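Local structure of citryl-spermidine/3,4-dihydroxybenzoyl-citryl-spermidine:spermidine ligase (Bacillus anthracis, 3TO3) at residues Pro424-Val429 with Ile560-Pro565; Met507-Leu512 with Val588-Tyr593. The protein catalyses the ATP-dependent condensation of spermidine with citryl-spermidine intermediates in the biosynthesis of the siderophore petrobactin. One frame throughout, in Å; residues are numbered along the deposited sequence.

Contact 1. Residues Pro424-Val429 with Ile560-Pro565; sequences PVIHLV and IQLYTP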
loop_
_atom_site.group_PDB
_atom_site.type_symbol
_atom_site.label_atom_id
_atom_site.label_comp_id
_atom_site.label_asym_id
_atom_site.label_seq_id
_atom_site.Cartn_x
_atom_site.Cartn_y
_atom_site.Cartn_z
ATOM N N PRO B 424 -35.773 14.600 18.087
ATOM C CA PRO B 424 -36.343 13.402 17.458
ATOM C C PRO B 424 -35.394 12.220 17.522
ATOM O O PRO B 424 -35.854 11.097 17.614
ATOM C CB PRO B 424 -36.572 13.823 16.004
ATOM C CG PRO B 424 -36.577 15.325 16.041
ATOM C CD PRO B 424 -35.582 15.683 17.108
ATOM N N VAL B 425 -34.092 12.463 17.466
ATOM C CA VAL B 425 -33.154 11.380 17.652
ATOM C C VAL B 425 -33.321 10.775 19.041
ATOM O O VAL B 425 -33.362 9.555 19.182
ATOM C CB VAL B 425 -31.686 11.838 17.484
ATOM C CG1 VAL B 425 -30.764 10.670 17.717
ATOM C CG2 VAL B 425 -31.444 12.450 16.094
ATOM N N ILE B 426 -33.429 11.623 20.065
ATOM C CA ILE B 426 -33.555 11.143 21.449
ATOM C C ILE B 426 -34.913 10.465 21.634
ATOM O O ILE B 426 -35.032 9.429 22.308
ATOM C CB ILE B 426 -33.360 12.305 22.475
ATOM C CG1 ILE B 426 -31.939 12.848 22.362
ATOM C CG2 ILE B 426 -33.602 11.845 23.894
ATOM C CD1 ILE B 426 -31.657 14.073 23.222
ATOM N N HIS B 427 -35.939 11.053 21.013
ATOM C CA HIS B 427 -37.248 10.434 21.006
ATOM C C HIS B 427 -37.230 8.993 20.469
ATOM O O HIS B 427 -37.839 8.111 21.061
ATOM C CB HIS B 427 -38.236 11.268 20.213
ATOM C CG HIS B 427 -39.636 10.770 20.307
ATOM N ND1 HIS B 427 -40.491 11.148 21.321
ATOM C CD2 HIS B 427 -40.332 9.914 19.522
ATOM C CE1 HIS B 427 -41.661 10.545 21.156
ATOM N NE2 HIS B 427 -41.592 9.798 20.068
ATOM N N LEU B 428 -36.550 8.780 19.337
ATOM C CA LEU B 428 -36.356 7.456 18.750
ATOM C C LEU B 428 -35.744 6.492 19.758
ATOM O O LEU B 428 -36.161 5.338 19.864
ATOM C CB LEU B 428 -35.422 7.550 17.538
ATOM C CG LEU B 428 -36.095 7.850 16.208
ATOM C CD1 LEU B 428 -35.086 8.037 15.097
ATOM C CD2 LEU B 428 -37.061 6.707 15.875
ATOM N N VAL B 429 -34.732 6.957 20.485
ATOM C CA VAL B 429 -34.085 6.131 21.491
ATOM C C VAL B 429 -35.058 5.736 22.601
ATOM O O VAL B 429 -35.191 4.557 22.934
ATOM C CB VAL B 429 -32.862 6.844 22.115
ATOM C CG1 VAL B 429 -32.487 6.208 23.455
ATOM C CG2 VAL B 429 -31.694 6.826 21.136
ATOM N N ILE B 560 -32.633 5.438 31.195
ATOM C CA ILE B 560 -31.592 5.733 30.225
ATOM C C ILE B 560 -30.469 6.611 30.840
ATOM O O ILE B 560 -29.322 6.570 30.394
ATOM C CB ILE B 560 -32.250 6.419 28.999
ATOM C CG1 ILE B 560 -32.938 5.381 28.140
ATOM C CG2 ILE B 560 -31.271 7.219 28.143
ATOM C CD1 ILE B 560 -33.292 5.928 26.802
ATOM N N GLN B 561 -30.796 7.393 31.869
ATOM C CA GLN B 561 -29.798 8.165 32.603
ATOM C C GLN B 561 -28.967 9.160 31.761
ATOM O O GLN B 561 -27.744 9.130 31.793
ATOM C CB GLN B 561 -28.850 7.203 33.310
ATOM C CG GLN B 561 -29.505 6.316 34.326
ATOM C CD GLN B 561 -28.932 6.539 35.709
ATOM O OE1 GLN B 561 -28.133 5.734 36.205
ATOM N NE2 GLN B 561 -29.324 7.647 36.339
ATOM N N LEU B 562 -29.622 10.036 31.015
ATOM C CA LEU B 562 -28.914 11.027 30.238
ATOM C C LEU B 562 -28.293 12.098 31.117
ATOM O O LEU B 562 -27.453 12.878 30.652
ATOM C CB LEU B 562 -29.873 11.695 29.267
ATOM C CG LEU B 562 -30.479 10.736 28.266
ATOM C CD1 LEU B 562 -31.243 11.551 27.256
ATOM C CD2 LEU B 562 -29.370 9.957 27.602
ATOM N N TYR B 563 -28.772 12.187 32.357
ATOM C CA TYR B 563 -28.284 13.174 33.334
ATOM C C TYR B 563 -27.220 12.598 34.262
ATOM O O TYR B 563 -26.882 13.223 35.283
ATOM C CB TYR B 563 -29.427 13.789 34.151
ATOM C CG TYR B 563 -30.499 14.432 33.300
ATOM C CD1 TYR B 563 -30.207 14.912 32.034
ATOM C CD2 TYR B 563 -31.798 14.568 33.770
ATOM C CE1 TYR B 563 -31.177 15.506 31.246
ATOM C CE2 TYR B 563 -32.776 15.165 33.000
ATOM C CZ TYR B 563 -32.461 15.637 31.740
ATOM O OH TYR B 563 -33.437 16.226 30.966
ATOM N N THR B 564 -26.768 11.372 33.999
ATOM C CA THR B 564 -25.737 10.795 34.879
ATOM C C THR B 564 -24.517 11.727 34.936
ATOM O O THR B 564 -24.177 12.412 33.946
ATOM C CB THR B 564 -25.295 9.382 34.445
ATOM O OG1 THR B 564 -24.571 8.754 35.511
ATOM C CG2 THR B 564 -24.404 9.461 33.216
ATOM N N PRO B 565 -23.881 11.790 36.108
ATOM C CA PRO B 565 -22.749 12.689 36.370
ATOM C C PRO B 565 -21.564 12.398 35.463
ATOM O O PRO B 565 -20.965 13.324 34.920
ATOM C CB PRO B 565 -22.378 12.375 37.820
ATOM C CG PRO B 565 -23.677 11.867 38.434
ATOM C CD PRO B 565 -24.345 11.095 37.319
#
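Val429 and Ile426 meet Ile560 and Leu562 in a small, buried, wholly apolar contact, in which helix 410-432 packs against the end of helix 554-560 and the loop after it, where Gln561-Thr564 form a type I beta turn. Both segments belong to the FhuF-like C-terminal region of this IucA/IucC-family synthetase. The example shows a helix meeting a turn through side-chain methyls alone: the backbones stay far apart, with 9.1 Å between the CA atoms of Val429 and Ile560, and only methyl groups bridge the gap. Ile426 and Val429, three residues apart, lie on one face of the helix and send one branch each across. Ile426 uses CG2, which reaches CD1 of Leu562 at 4.1 Å; the Ile426 side chain also packs on Ile543 and Phe547 of helix 532-547. The turn itself is closed by the bond from Thr564 N to Gln561 O, 3.3 Å long, and the positive phi of Gln561 (58°) takes the chain out of the helix. Leu562 and Ile560 both point toward helix 410-432, and CG2 of Ile560 rests 3.4 Å from CD2 of Leu562, making the two a single hydrophobic surface. Val508 of helix 502-528 touches both Val429 and Leu562 and so bridges the two sides of this contact. The tighter of the two meetings is methyl against methyl: Ile560, its chain extended (chi2 -166°), brings CD1 to 3.5 Å from CG1 of Val429.

Contact 2. Residues Met507-Leu512 with Val588-Tyr593; sequences MVLDAL and VPNPLY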
loop_
_atom_site.group_PDB
_atom_site.type_symbol
_atom_site.label_atom_id
_atom_site.label_comp_id
_atom_site.label_asym_id
_atom_site.label_seq_id
_atom_site.Cartn_x
_atom_site.Cartn_y
_atom_site.Cartn_z
HETATM N N MSE B 507 -24.966 6.057 23.024
HETATM C CA MSE B 507 -25.161 6.608 21.684
HETATM C C MSE B 507 -25.628 8.066 21.737
HETATM O O MSE B 507 -25.279 8.889 20.876
HETATM C CB MSE B 507 -26.135 5.777 20.853
HETATM C CG MSE B 507 -26.143 6.147 19.358
HETATM SE SE MSE B 507 -24.532 5.512 18.413
HETATM C CE MSE B 507 -25.117 3.660 18.083
ATOM N N VAL B 508 -26.425 8.396 22.742
ATOM C CA VAL B 508 -26.826 9.776 22.908
ATOM C C VAL B 508 -25.678 10.715 23.419
ATOM O O VAL B 508 -25.384 11.762 22.812
ATOM C CB VAL B 508 -28.095 9.890 23.772
ATOM C CG1 VAL B 508 -28.375 11.348 24.101
ATOM C CG2 VAL B 508 -29.319 9.238 23.035
ATOM N N LEU B 509 -25.045 10.334 24.526
ATOM C CA LEU B 509 -24.048 11.178 25.158
ATOM C C LEU B 509 -22.823 11.283 24.262
ATOM O O LEU B 509 -22.337 12.385 24.000
ATOM C CB LEU B 509 -23.646 10.656 26.550
ATOM C CG LEU B 509 -24.800 10.659 27.549
ATOM C CD1 LEU B 509 -24.268 10.254 28.935
ATOM C CD2 LEU B 509 -25.522 12.015 27.589
ATOM N N ASP B 510 -22.344 10.128 23.812
ATOM C CA ASP B 510 -21.102 9.998 23.062
ATOM C C ASP B 510 -21.228 10.376 21.590
ATOM O O ASP B 510 -20.440 11.131 21.063
ATOM C CB ASP B 510 -20.617 8.548 23.171
ATOM C CG ASP B 510 -19.111 8.420 23.170
ATOM O OD1 ASP B 510 -18.442 9.299 23.727
ATOM O OD2 ASP B 510 -18.591 7.418 22.637
ATOM N N ALA B 511 -22.220 9.858 20.904
ATOM C CA ALA B 511 -22.261 10.108 19.481
ATOM C C ALA B 511 -22.955 11.448 19.174
ATOM O O ALA B 511 -22.362 12.348 18.571
ATOM C CB ALA B 511 -22.874 8.958 18.737
ATOM N N LEU B 512 -24.217 11.565 19.558
ATOM C CA LEU B 512 -24.953 12.807 19.324
ATOM C C LEU B 512 -24.287 14.058 19.924
ATOM O O LEU B 512 -24.183 15.084 19.244
ATOM C CB LEU B 512 -26.395 12.692 19.831
ATOM C CG LEU B 512 -27.314 13.880 19.523
ATOM C CD1 LEU B 512 -27.522 14.125 17.995
ATOM C CD2 LEU B 512 -28.663 13.684 20.237
ATOM N N VAL B 588 -15.661 10.478 31.518
ATOM C CA VAL B 588 -15.705 11.918 31.273
ATOM C C VAL B 588 -16.882 12.552 32.012
ATOM O O VAL B 588 -17.890 11.902 32.248
ATOM C CB VAL B 588 -15.828 12.225 29.771
ATOM C CG1 VAL B 588 -14.636 11.646 29.003
ATOM C CG2 VAL B 588 -17.143 11.687 29.217
ATOM N N PRO B 589 -16.755 13.826 32.398
ATOM C CA PRO B 589 -17.909 14.408 33.090
ATOM C C PRO B 589 -19.026 14.706 32.086
ATOM O O PRO B 589 -18.807 14.884 30.877
ATOM C CB PRO B 589 -17.340 15.688 33.705
ATOM C CG PRO B 589 -16.296 16.126 32.694
ATOM C CD PRO B 589 -15.695 14.819 32.147
ATOM N N ASN B 590 -20.251 14.728 32.581
ATOM C CA ASN B 590 -21.398 14.964 31.713
ATOM C C ASN B 590 -21.990 16.365 31.959
ATOM O O ASN B 590 -22.516 16.644 33.039
ATOM C CB ASN B 590 -22.428 13.871 31.951
ATOM C CG ASN B 590 -23.716 14.106 31.195
ATOM O OD1 ASN B 590 -23.779 14.935 30.285
ATOM N ND2 ASN B 590 -24.764 13.386 31.587
ATOM N N PRO B 591 -21.884 17.255 30.964
ATOM C CA PRO B 591 -22.400 18.612 31.200
ATOM C C PRO B 591 -23.930 18.624 31.384
ATOM O O PRO B 591 -24.432 19.552 32.001
ATOM C CB PRO B 591 -21.978 19.384 29.927
ATOM C CG PRO B 591 -21.971 18.299 28.834
ATOM C CD PRO B 591 -21.484 17.034 29.551
ATOM N N LEU B 592 -24.655 17.605 30.916
ATOM C CA LEU B 592 -26.111 17.617 31.148
ATOM C C LEU B 592 -26.418 17.483 32.622
ATOM O O LEU B 592 -27.453 17.941 33.078
ATOM C CB LEU B 592 -26.835 16.533 30.391
ATOM C CG LEU B 592 -26.663 16.566 28.889
ATOM C CD1 LEU B 592 -27.633 15.556 28.287
ATOM C CD2 LEU B 592 -26.994 17.935 28.444
ATOM N N TYR B 593 -25.501 16.878 33.379
ATOM C CA TYR B 593 -25.738 16.694 34.806
ATOM C C TYR B 593 -25.839 17.996 35.583
ATOM O O TYR B 593 -26.781 18.201 36.322
ATOM C CB TYR B 593 -24.644 15.855 35.420
ATOM C CG TYR B 593 -24.726 15.801 36.913
ATOM C CD1 TYR B 593 -23.812 16.479 37.700
ATOM C CD2 TYR B 593 -25.722 15.072 37.546
ATOM C CE1 TYR B 593 -23.896 16.438 39.098
ATOM C CE2 TYR B 593 -25.805 15.017 38.931
ATOM C CZ TYR B 593 -24.891 15.698 39.700
ATOM O OH TYR B 593 -24.971 15.645 41.088
#
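Leu509, on helix 502-528, splits its two methyls between Asn590 and Leu592, the residues on either side of Pro591 where strand 585-589 gives way to helix 591-600. Val588 and Pro589 end the strand; Val588 is paired through its backbone with Phe567 of strand 566-570, and Phe567 also touches the Leu509 side chain. At Asn590 the chain leaves the strand, and the side chain swings CG anti to the backbone N (chi1 174°), placing the amide where OD1 turns to the helix start and ND2 to the 560-565 loop. Its OD1 accepts from Leu592 N at 2.9 Å, with the donor well above the carbonyl plane and the N-H...O angle bent to 149°. Its ND2 is bonded to Thr564 O and Leu562 O, which satisfies the buried amide, and the same nitrogen lies 4.1 Å from CD1 of Leu509. That last approach is plain van der Waals packing, the two side chains meeting at about a right angle. Pro591, which has no N-H, follows the cap and packs on Trp536. Leu592 then turns its CD1 back to CD2 of Leu509, 4.2 Å away, and also packs on Trp536, Val539 and Val540 of helix 532-547. Tyr593 N bonds Asn590 O, three residues back, at 3.0 Å, a tight first turn. On the facing helix the backbone is widened into a pi-type turn, Leu512 N bonding O of Met507 (a selenomethionine in this crystal) at 3.2 Å. The whole is a worked case of an asparagine N-cap whose Asx turn spans a proline, set against a neighbouring helix through one leucine.

How the contacts relate
The four segments alternate along the chain, 424-429, 507-512, 560-565 and 588-593, and the centres of the two contacts are about 9 Å apart. The loop 560-565 joins them directly: Pro565 O lies 2.8 Å from Asn590 N, a probable hydrogen bond, and Leu562 O is 3.6 Å from CD1 of Leu592. The loop thus packs on helix 410-432 near one end and is bonded to the start of helix 591-600 near the other. Both are structural packing away from the ATP and magnesium sites. Still, Val425 and Leu512 both touch Ser438, close in sequence to Gly440 and Gln441 of the nucleotide pocket, where Gln441 also takes part in the magnesium site.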